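Local structure of triacylglycerol lipase (Clostridium botulinum, 5AH1) at residues A[191-203]-A[213-225]. The protein hydrolyses synthetic polyesters and probably triacylglycerols, as a zinc-binding esterase of the alpha/beta-hydrolase fold. Residues are numbered along the deposited sequence; the frame is centred on the assembly and turned at random.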
ATOM      1  N   LEU A 191       5.922   7.045   7.348  1.00  6.75           N
ATOM      2  CA  LEU A 191       7.336   6.946   7.683  1.00  6.47           C
ATOM      3  C   LEU A 191       8.054   8.256   7.374  1.00  6.08           C
ATOM      4  O   LEU A 191       8.865   8.727   8.173  1.00  6.87           O
ATOM      5  CB  LEU A 191       7.998   5.806   6.907  1.00  7.22           C
ATOM      6  CG  LEU A 191       9.503   5.681   7.155  1.00  8.26           C
ATOM      7  CD1 LEU A 191       9.787   5.140   8.524  1.00  9.94           C
ATOM      8  CD2 LEU A 191      10.190   4.801   6.110  1.00  9.82           C
ATOM      9  N   THR A 192       7.759   8.854   6.230  1.00  7.05           N
ATOM     10  CA  THR A 192       8.443  10.080   5.828  1.00  7.53           C
ATOM     11  C   THR A 192       8.119  11.224   6.806  1.00  6.64           C
ATOM     12  O   THR A 192       8.993  11.993   7.207  1.00  7.03           O
ATOM     13  CB  THR A 192       8.087  10.446   4.375  1.00  8.67           C
ATOM     14  OG1 THR A 192       8.486   9.372   3.512  1.00  8.25           O
ATOM     15  CG2 THR A 192       8.781  11.720   3.960  1.00  9.66           C
ATOM     16  N   GLN A 193       6.877  11.261   7.287  1.00  7.01           N
ATOM     17  CA  GLN A 193       6.440  12.248   8.263  1.00  7.35           C
ATOM     18  C   GLN A 193       7.209  12.083   9.574  1.00  6.97           C
ATOM     19  O   GLN A 193       7.744  13.038  10.138  1.00  7.82           O
ATOM     20  CB  GLN A 193       4.944  12.108   8.515  1.00  7.71           C
ATOM     21  CG  GLN A 193       4.425  12.990   9.634  1.00  8.00           C
ATOM     22  CD  GLN A 193       4.443  14.451   9.297  1.00  8.94           C
ATOM     23  OE1 GLN A 193       4.294  14.850   8.134  1.00  8.76           O
ATOM     24  NE2 GLN A 193       4.648  15.268  10.315  1.00  9.53           N
ATOM     25  N   LEU A 194       7.251  10.851  10.072  1.00  6.50           N
ATOM     26  CA  LEU A 194       7.941  10.569  11.319  1.00  7.06           C
ATOM     27  C   LEU A 194       9.444  10.828  11.212  1.00  7.38           C
ATOM     28  O   LEU A 194      10.034  11.445  12.095  1.00  7.82           O
ATOM     29  CB  LEU A 194       7.670   9.123  11.756  1.00  7.64           C
ATOM     30  CG  LEU A 194       6.253   8.870  12.293  1.00  8.54           C
ATOM     31  CD1 LEU A 194       6.003   7.396  12.492  1.00  9.79           C
ATOM     32  CD2 LEU A 194       5.995   9.620  13.606  1.00  8.87           C
ATOM     33  N   LEU A 195      10.080  10.360  10.147  1.00  7.87           N
ATOM     34  CA  LEU A 195      11.501  10.621   9.976  1.00  8.10           C
ATOM     35  C   LEU A 195      11.785  12.118  10.037  1.00  7.67           C
ATOM     36  O   LEU A 195      12.685  12.561  10.738  1.00  7.82           O
ATOM     37  CB  LEU A 195      12.021  10.040   8.658  1.00  8.22           C
ATOM     38  CG  LEU A 195      12.186   8.516   8.628  1.00  8.41           C
ATOM     39  CD1 LEU A 195      12.441   8.074   7.197  1.00 10.02           C
ATOM     40  CD2 LEU A 195      13.304   8.058   9.551  1.00  9.32           C
ATOM     41  N   SER A 196      10.970  12.896   9.336  1.00  8.06           N
ATOM     42  CA  SER A 196      11.221  14.322   9.200  1.00  9.19           C
ATOM     43  C   SER A 196      10.910  15.087  10.477  1.00  9.36           C
ATOM     44  O   SER A 196      11.689  15.935  10.899  1.00 10.66           O
ATOM     45  CB  SER A 196      10.372  14.887   8.059  1.00 10.20           C
ATOM     46  OG  SER A 196      10.661  14.274   6.809  1.00 12.00           O
ATOM     47  N   GLU A 197       9.771  14.789  11.091  1.00  8.89           N
ATOM     48  CA  GLU A 197       9.268  15.614  12.189  1.00 10.13           C
ATOM     49  C   GLU A 197       9.131  14.904  13.532  1.00 10.55           C
ATOM     50  O   GLU A 197       8.894  15.558  14.539  1.00 11.73           O
ATOM     51  CB  GLU A 197       7.925  16.236  11.803  1.00 10.75           C
ATOM     52  CG  GLU A 197       8.010  17.160  10.602  1.00 12.06           C
ATOM     53  CD  GLU A 197       6.816  18.084  10.488  1.00 14.04           C
ATOM     54  OE1 GLU A 197       6.640  18.939  11.374  1.00 17.26           O
ATOM     55  OE2 GLU A 197       6.035  17.955   9.529  1.00 13.86           O
ATOM     56  N   GLY A 198       9.277  13.586  13.558  1.00  9.98           N
ATOM     57  CA  GLY A 198       9.114  12.846  14.795  1.00 10.30           C
ATOM     58  C   GLY A 198       7.682  12.785  15.321  1.00 10.77           C
ATOM     59  O   GLY A 198       6.730  13.064  14.592  1.00 11.85           O
ATOM     60  N   SER A 199       7.547  12.395  16.590  1.00 10.64           N
ATOM     61  CA  SER A 199       6.263  12.318  17.277  1.00 10.94           C
ATOM     62  C   SER A 199       6.351  13.036  18.612  1.00 10.85           C
ATOM     63  O   SER A 199       7.127  12.648  19.487  1.00 10.69           O
ATOM     64  CB  SER A 199       5.888  10.858  17.521  1.00 10.64           C
ATOM     65  OG  SER A 199       4.891  10.786  18.523  1.00 10.85           O
ATOM     66  N   GLU A 200       5.557  14.089  18.778  0.57 11.93           N
ATOM     67  CA  GLU A 200       5.554  14.847  20.025  0.57 12.66           C
ATOM     68  C   GLU A 200       5.149  13.964  21.200  0.57 12.01           C
ATOM     69  O   GLU A 200       5.719  14.061  22.286  0.57 12.36           O
ATOM     70  CB  GLU A 200       4.615  16.057  19.927  0.57 15.00           C
ATOM     71  CG  GLU A 200       5.039  17.114  18.902  0.57 17.41           C
ATOM     72  CD  GLU A 200       6.446  17.647  19.133  0.57 19.16           C
ATOM     73  OE1 GLU A 200       6.768  18.016  20.282  0.57 20.61           O
ATOM     74  OE2 GLU A 200       7.224  17.712  18.156  0.57 18.97           O
ATOM     75  N   GLU A 201       4.170  13.093  20.983  1.00 12.21           N
ATOM     76  CA  GLU A 201       3.712  12.220  22.069  1.00 12.60           C
ATOM     77  C   GLU A 201       4.850  11.339  22.557  1.00 10.50           C
ATOM     78  O   GLU A 201       5.036  11.171  23.761  1.00 11.13           O
ATOM     79  CB  GLU A 201       2.536  11.334  21.636  1.00 15.21           C
ATOM     80  CG  GLU A 201       1.304  12.095  21.203  1.00 20.39           C
ATOM     81  CD  GLU A 201       1.221  12.265  19.683  1.00 24.97           C
ATOM     82  OE1 GLU A 201       2.209  12.733  19.072  1.00 26.51           O
ATOM     83  OE2 GLU A 201       0.170  11.916  19.093  1.00 27.33           O
ATOM     84  N   GLU A 202       5.621  10.773  21.629  1.00  9.10           N
ATOM     85  CA  GLU A 202       6.734   9.934  22.037  1.00  8.44           C
ATOM     86  C   GLU A 202       7.858  10.750  22.681  1.00  8.85           C
ATOM     87  O   GLU A 202       8.441  10.341  23.682  1.00 10.17           O
ATOM     88  CB  GLU A 202       7.271   9.119  20.865  1.00  8.31           C
ATOM     89  CG  GLU A 202       6.290   8.144  20.268  1.00  8.32           C
ATOM     90  CD  GLU A 202       5.722   7.142  21.253  1.00  9.04           C
ATOM     91  OE1 GLU A 202       6.363   6.842  22.289  1.00  9.52           O
ATOM     92  OE2 GLU A 202       4.623   6.631  20.946  1.00  9.66           O
ATOM     93  N   ILE A 203       8.195  11.885  22.082  1.00  9.90           N
ATOM     94  CA  ILE A 203       9.266  12.719  22.603  1.00 11.46           C
ATOM     95  C   ILE A 203       8.969  13.158  24.029  1.00 12.17           C
ATOM     96  O   ILE A 203       9.873  13.205  24.867  1.00 14.81           O
ATOM     97  CB  ILE A 203       9.480  13.960  21.699  1.00 13.13           C
ATOM     98  CG1 ILE A 203      10.091  13.552  20.356  1.00 13.65           C
ATOM     99  CG2 ILE A 203      10.352  15.016  22.386  1.00 14.84           C
ATOM    100  CD1 ILE A 203       9.969  14.633  19.295  1.00 14.29           C
ATOM    101  N   LEU A 213      13.470   6.995  15.253  1.00  8.15           N
ATOM    102  CA  LEU A 213      12.375   7.335  14.350  1.00  8.25           C
ATOM    103  C   LEU A 213      11.550   8.506  14.875  1.00  8.78           C
ATOM    104  O   LEU A 213      11.089   9.356  14.117  1.00  9.48           O
ATOM    105  CB  LEU A 213      11.473   6.118  14.101  1.00  8.34           C
ATOM    106  CG  LEU A 213      10.246   6.369  13.210  1.00  8.18           C
ATOM    107  CD1 LEU A 213      10.669   6.913  11.835  1.00  8.95           C
ATOM    108  CD2 LEU A 213       9.417   5.107  13.066  1.00  8.95           C
ATOM    109  N   PHE A 214      11.319   8.536  16.177  1.00  8.57           N
ATOM    110  CA  PHE A 214      10.387   9.498  16.740  1.00  8.28           C
ATOM    111  C   PHE A 214      11.013  10.856  17.066  1.00  8.75           C
ATOM    112  O   PHE A 214      10.300  11.761  17.499  1.00  9.92           O
ATOM    113  CB  PHE A 214       9.711   8.917  17.991  1.00  8.64           C
ATOM    114  CG  PHE A 214       9.029   7.597  17.743  1.00  8.78           C
ATOM    115  CD1 PHE A 214       8.113   7.456  16.711  1.00  9.24           C
ATOM    116  CD2 PHE A 214       9.309   6.488  18.531  1.00  8.72           C
ATOM    117  CE1 PHE A 214       7.505   6.249  16.461  1.00  9.58           C
ATOM    118  CE2 PHE A 214       8.698   5.279  18.279  1.00  8.65           C
ATOM    119  CZ  PHE A 214       7.805   5.157  17.244  1.00  9.15           C
ATOM    120  N   GLU A 215      12.321  11.014  16.859  1.00  9.47           N
ATOM    121  CA  GLU A 215      12.982  12.253  17.266  1.00 10.28           C
ATOM    122  C   GLU A 215      12.932  13.354  16.209  1.00 10.70           C
ATOM    123  O   GLU A 215      13.066  14.522  16.551  1.00 12.46           O
ATOM    124  CB  GLU A 215      14.406  11.958  17.755  1.00 12.80           C
ATOM    125  CG  GLU A 215      14.425  11.106  19.029  1.00 13.97           C
ATOM    126  CD  GLU A 215      15.814  10.906  19.641  1.00 15.97           C
ATOM    127  OE1 GLU A 215      16.708  10.366  18.955  1.00 16.72           O
ATOM    128  OE2 GLU A 215      16.018  11.273  20.822  1.00 17.70           O
ATOM    129  N   GLY A 216      12.659  12.987  14.963  1.00 10.52           N
ATOM    130  CA  GLY A 216      12.658  13.934  13.861  1.00 11.34           C
ATOM    131  C   GLY A 216      14.042  14.283  13.353  1.00 11.28           C
ATOM    132  O   GLY A 216      15.050  13.808  13.882  1.00 12.33           O
ATOM    133  N   GLY A 217      14.080  15.118  12.322  1.00 11.88           N
ATOM    134  CA  GLY A 217      15.313  15.673  11.798  1.00 13.17           C
ATOM    135  C   GLY A 217      16.017  14.814  10.770  1.00 13.59           C
ATOM    136  O   GLY A 217      17.153  15.112  10.420  1.00 14.93           O
ATOM    137  N   LYS A 218      15.353  13.778  10.264  1.00 11.62           N
ATOM    138  CA  LYS A 218      15.957  12.869   9.296  1.00 11.77           C
ATOM    139  C   LYS A 218      15.344  13.101   7.922  1.00 12.78           C
ATOM    140  O   LYS A 218      14.112  13.094   7.772  1.00 14.89           O
ATOM    141  CB  LYS A 218      15.772  11.414   9.735  1.00 11.63           C
ATOM    142  CG  LYS A 218      16.481  11.119  11.034  1.00 11.57           C
ATOM    143  CD  LYS A 218      16.075   9.786  11.649  1.00 11.45           C
ATOM    144  CE  LYS A 218      16.569   9.656  13.081  1.00 11.75           C
ATOM    145  NZ  LYS A 218      16.008  10.730  13.964  1.00 11.84           N
ATOM    146  N   HIS A 219      16.218  13.298   6.937  1.00 11.04           N
ATOM    147  CA  HIS A 219      15.827  13.606   5.562  1.00 11.16           C
ATOM    148  C   HIS A 219      16.390  12.537   4.638  1.00 11.05           C
ATOM    149  O   HIS A 219      17.246  12.779   3.797  1.00 12.05           O
ATOM    150  CB  HIS A 219      16.292  15.022   5.234  1.00 12.09           C
ATOM    151  CG  HIS A 219      15.769  16.013   6.221  1.00 13.77           C
ATOM    152  ND1 HIS A 219      14.434  16.350   6.282  1.00 14.60           N
ATOM    153  CD2 HIS A 219      16.363  16.639   7.265  1.00 15.35           C
ATOM    154  CE1 HIS A 219      14.241  17.192   7.283  1.00 15.85           C
ATOM    155  NE2 HIS A 219      15.394  17.383   7.895  1.00 15.84           N
ATOM    156  N   TRP A 220      15.868  11.329   4.828  1.00 10.27           N
ATOM    157  CA  TRP A 220      16.377  10.118   4.200  1.00  9.42           C
ATOM    158  C   TRP A 220      15.630   9.754   2.923  1.00  8.60           C
ATOM    159  O   TRP A 220      16.028   8.830   2.225  1.00  9.53           O
ATOM    160  CB  TRP A 220      16.185   8.950   5.155  1.00  9.25           C
ATOM    161  CG  TRP A 220      16.999   8.990   6.408  1.00  9.99           C
ATOM    162  CD1 TRP A 220      17.918   9.932   6.787  1.00 11.20           C
ATOM    163  CD2 TRP A 220      16.987   8.005   7.445  1.00 10.41           C
ATOM    164  NE1 TRP A 220      18.469   9.587   8.001  1.00 12.18           N
ATOM    165  CE2 TRP A 220      17.919   8.407   8.419  1.00 11.44           C
ATOM    166  CE3 TRP A 220      16.270   6.817   7.642  1.00 10.62           C
ATOM    167  CZ2 TRP A 220      18.165   7.658   9.575  1.00 12.28           C
ATOM    168  CZ3 TRP A 220      16.506   6.078   8.780  1.00 11.47           C
ATOM    169  CH2 TRP A 220      17.445   6.506   9.739  1.00 12.43           C
ATOM    170  N   ILE A 221      14.516  10.443   2.663  1.00  9.00           N
ATOM    171  CA  ILE A 221      13.578  10.061   1.617  1.00  8.13           C
ATOM    172  C   ILE A 221      13.585  11.120   0.513  1.00  9.01           C
ATOM    173  O   ILE A 221      13.264  12.276   0.760  1.00 10.04           O
ATOM    174  CB  ILE A 221      12.153   9.923   2.176  1.00  8.41           C
ATOM    175  CG1 ILE A 221      12.143   9.038   3.441  1.00  8.98           C
ATOM    176  CG2 ILE A 221      11.263   9.398   1.095  1.00  8.81           C
ATOM    177  CD1 ILE A 221      12.721   7.656   3.262  1.00  9.70           C
ATOM    178  N   HIS A 222      13.993  10.733  -0.689  1.00  8.77           N
ATOM    179  CA  HIS A 222      14.005  11.675  -1.800  1.00  8.19           C
ATOM    180  C   HIS A 222      12.646  11.785  -2.484  1.00  8.89           C
ATOM    181  O   HIS A 222      12.248  12.871  -2.916  1.00  9.07           O
ATOM    182  CB  HIS A 222      15.074  11.290  -2.821  1.00  9.01           C
ATOM    183  CG  HIS A 222      15.433  12.397  -3.748  1.00 10.34           C
ATOM    184  ND1 HIS A 222      15.692  13.676  -3.308  1.00 12.34           N
ATOM    185  CD2 HIS A 222      15.602  12.414  -5.091  1.00 11.49           C
ATOM    186  CE1 HIS A 222      16.006  14.434  -4.342  1.00 13.38           C
ATOM    187  NE2 HIS A 222      15.940  13.697  -5.434  1.00 12.99           N
ATOM    188  N   SER A 223      11.947  10.663  -2.610  1.00  8.51           N
ATOM    189  CA  SER A 223      10.628  10.654  -3.194  1.00  8.29           C
ATOM    190  C   SER A 223       9.749   9.604  -2.558  1.00  8.10           C
ATOM    191  O   SER A 223      10.219   8.590  -2.056  1.00  8.37           O
ATOM    192  CB  SER A 223      10.705  10.413  -4.705  1.00  9.03           C
ATOM    193  OG  SER A 223      11.058   9.079  -5.012  1.00  8.98           O
ATOM    194  N   VAL A 224       8.458   9.892  -2.626  1.00  7.61           N
ATOM    195  CA  VAL A 224       7.376   9.020  -2.195  1.00  7.61           C
ATOM    196  C   VAL A 224       6.427   8.859  -3.376  1.00  6.87           C
ATOM    197  O   VAL A 224       5.911   9.842  -3.896  1.00  8.49           O
ATOM    198  CB  VAL A 224       6.623   9.658  -1.009  1.00  7.39           C
ATOM    199  CG1 VAL A 224       5.247   9.020  -0.776  1.00  8.27           C
ATOM    200  CG2 VAL A 224       7.478   9.581   0.232  1.00  7.87           C
ATOM    201  N   SER A 225       6.227   7.620  -3.816  1.00  7.43           N
ATOM    202  CA  SER A 225       5.318   7.312  -4.909  1.00  7.40           C
ATOM    203  C   SER A 225       4.236   6.382  -4.399  1.00  6.82           C
ATOM    204  O   SER A 225       4.548   5.298  -3.890  1.00  8.09           O
ATOM    205  CB  SER A 225       6.051   6.629  -6.058  1.00  7.83           C
ATOM    206  OG  SER A 225       6.994   7.477  -6.672  1.00  8.11           O
TER
HETATM  207  O   HOH W   1      13.187  10.935  13.060  1.00  9.48           O
HETATM  208  O   HOH W   2      12.291  15.149   4.736  1.00 12.10           O
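Gly198 and Gly216 bring the two backbones together, their CA atoms 3.8 Å apart, where 213-218 wraps the C-terminal end of the helix through 191-197. Carbonyls at this end are taken up by the returning chain: Gly217 N bonds Ser196 O almost straight (2.9 Å, N-H...O 174°) but from above the carbonyl plane, and Lys218 N reaches Leu195 O. Beyond positive-phi Gly198, Ser199 N donates to Phe214 O at 3.0 Å, and Ser199 OG N-caps the next helix by accepting from Glu202 N. A water lies within hydrogen-bonding distance of Leu195 O and Leu213 O.

Leu195 carries the apolar part. With CG anti to the carbonyl carbon (chi1 -74°), the side chain reaches Trp220, where CD2 sits over the six-membered ring, offset toward its rim, 4.1 Å from the centroid. The same CD2 is 3.7 Å from Leu213 CD1; Leu195 CD1 meets Ile221 CG1. Leu213 CD1 also packs on Leu194 CB. Glu202 CG lies over one Phe214 face, 3.9 Å from the centroid, while its carboxylate bonds the backbone N of Ala149 and of zinc ligand His150. At the other end, Thr192 OG1 touches Val224 CG2 (3.4 Å) and bonds Ile188 O.

The contact joins helices 183-197 and 200-204 to the loop leading into strand 221-227 of the central parallel sheet, and to that strand's start; strands 176-181 and 327-331 flank it, and helix 128-140 packs against Leu191, Phe214 and Trp220.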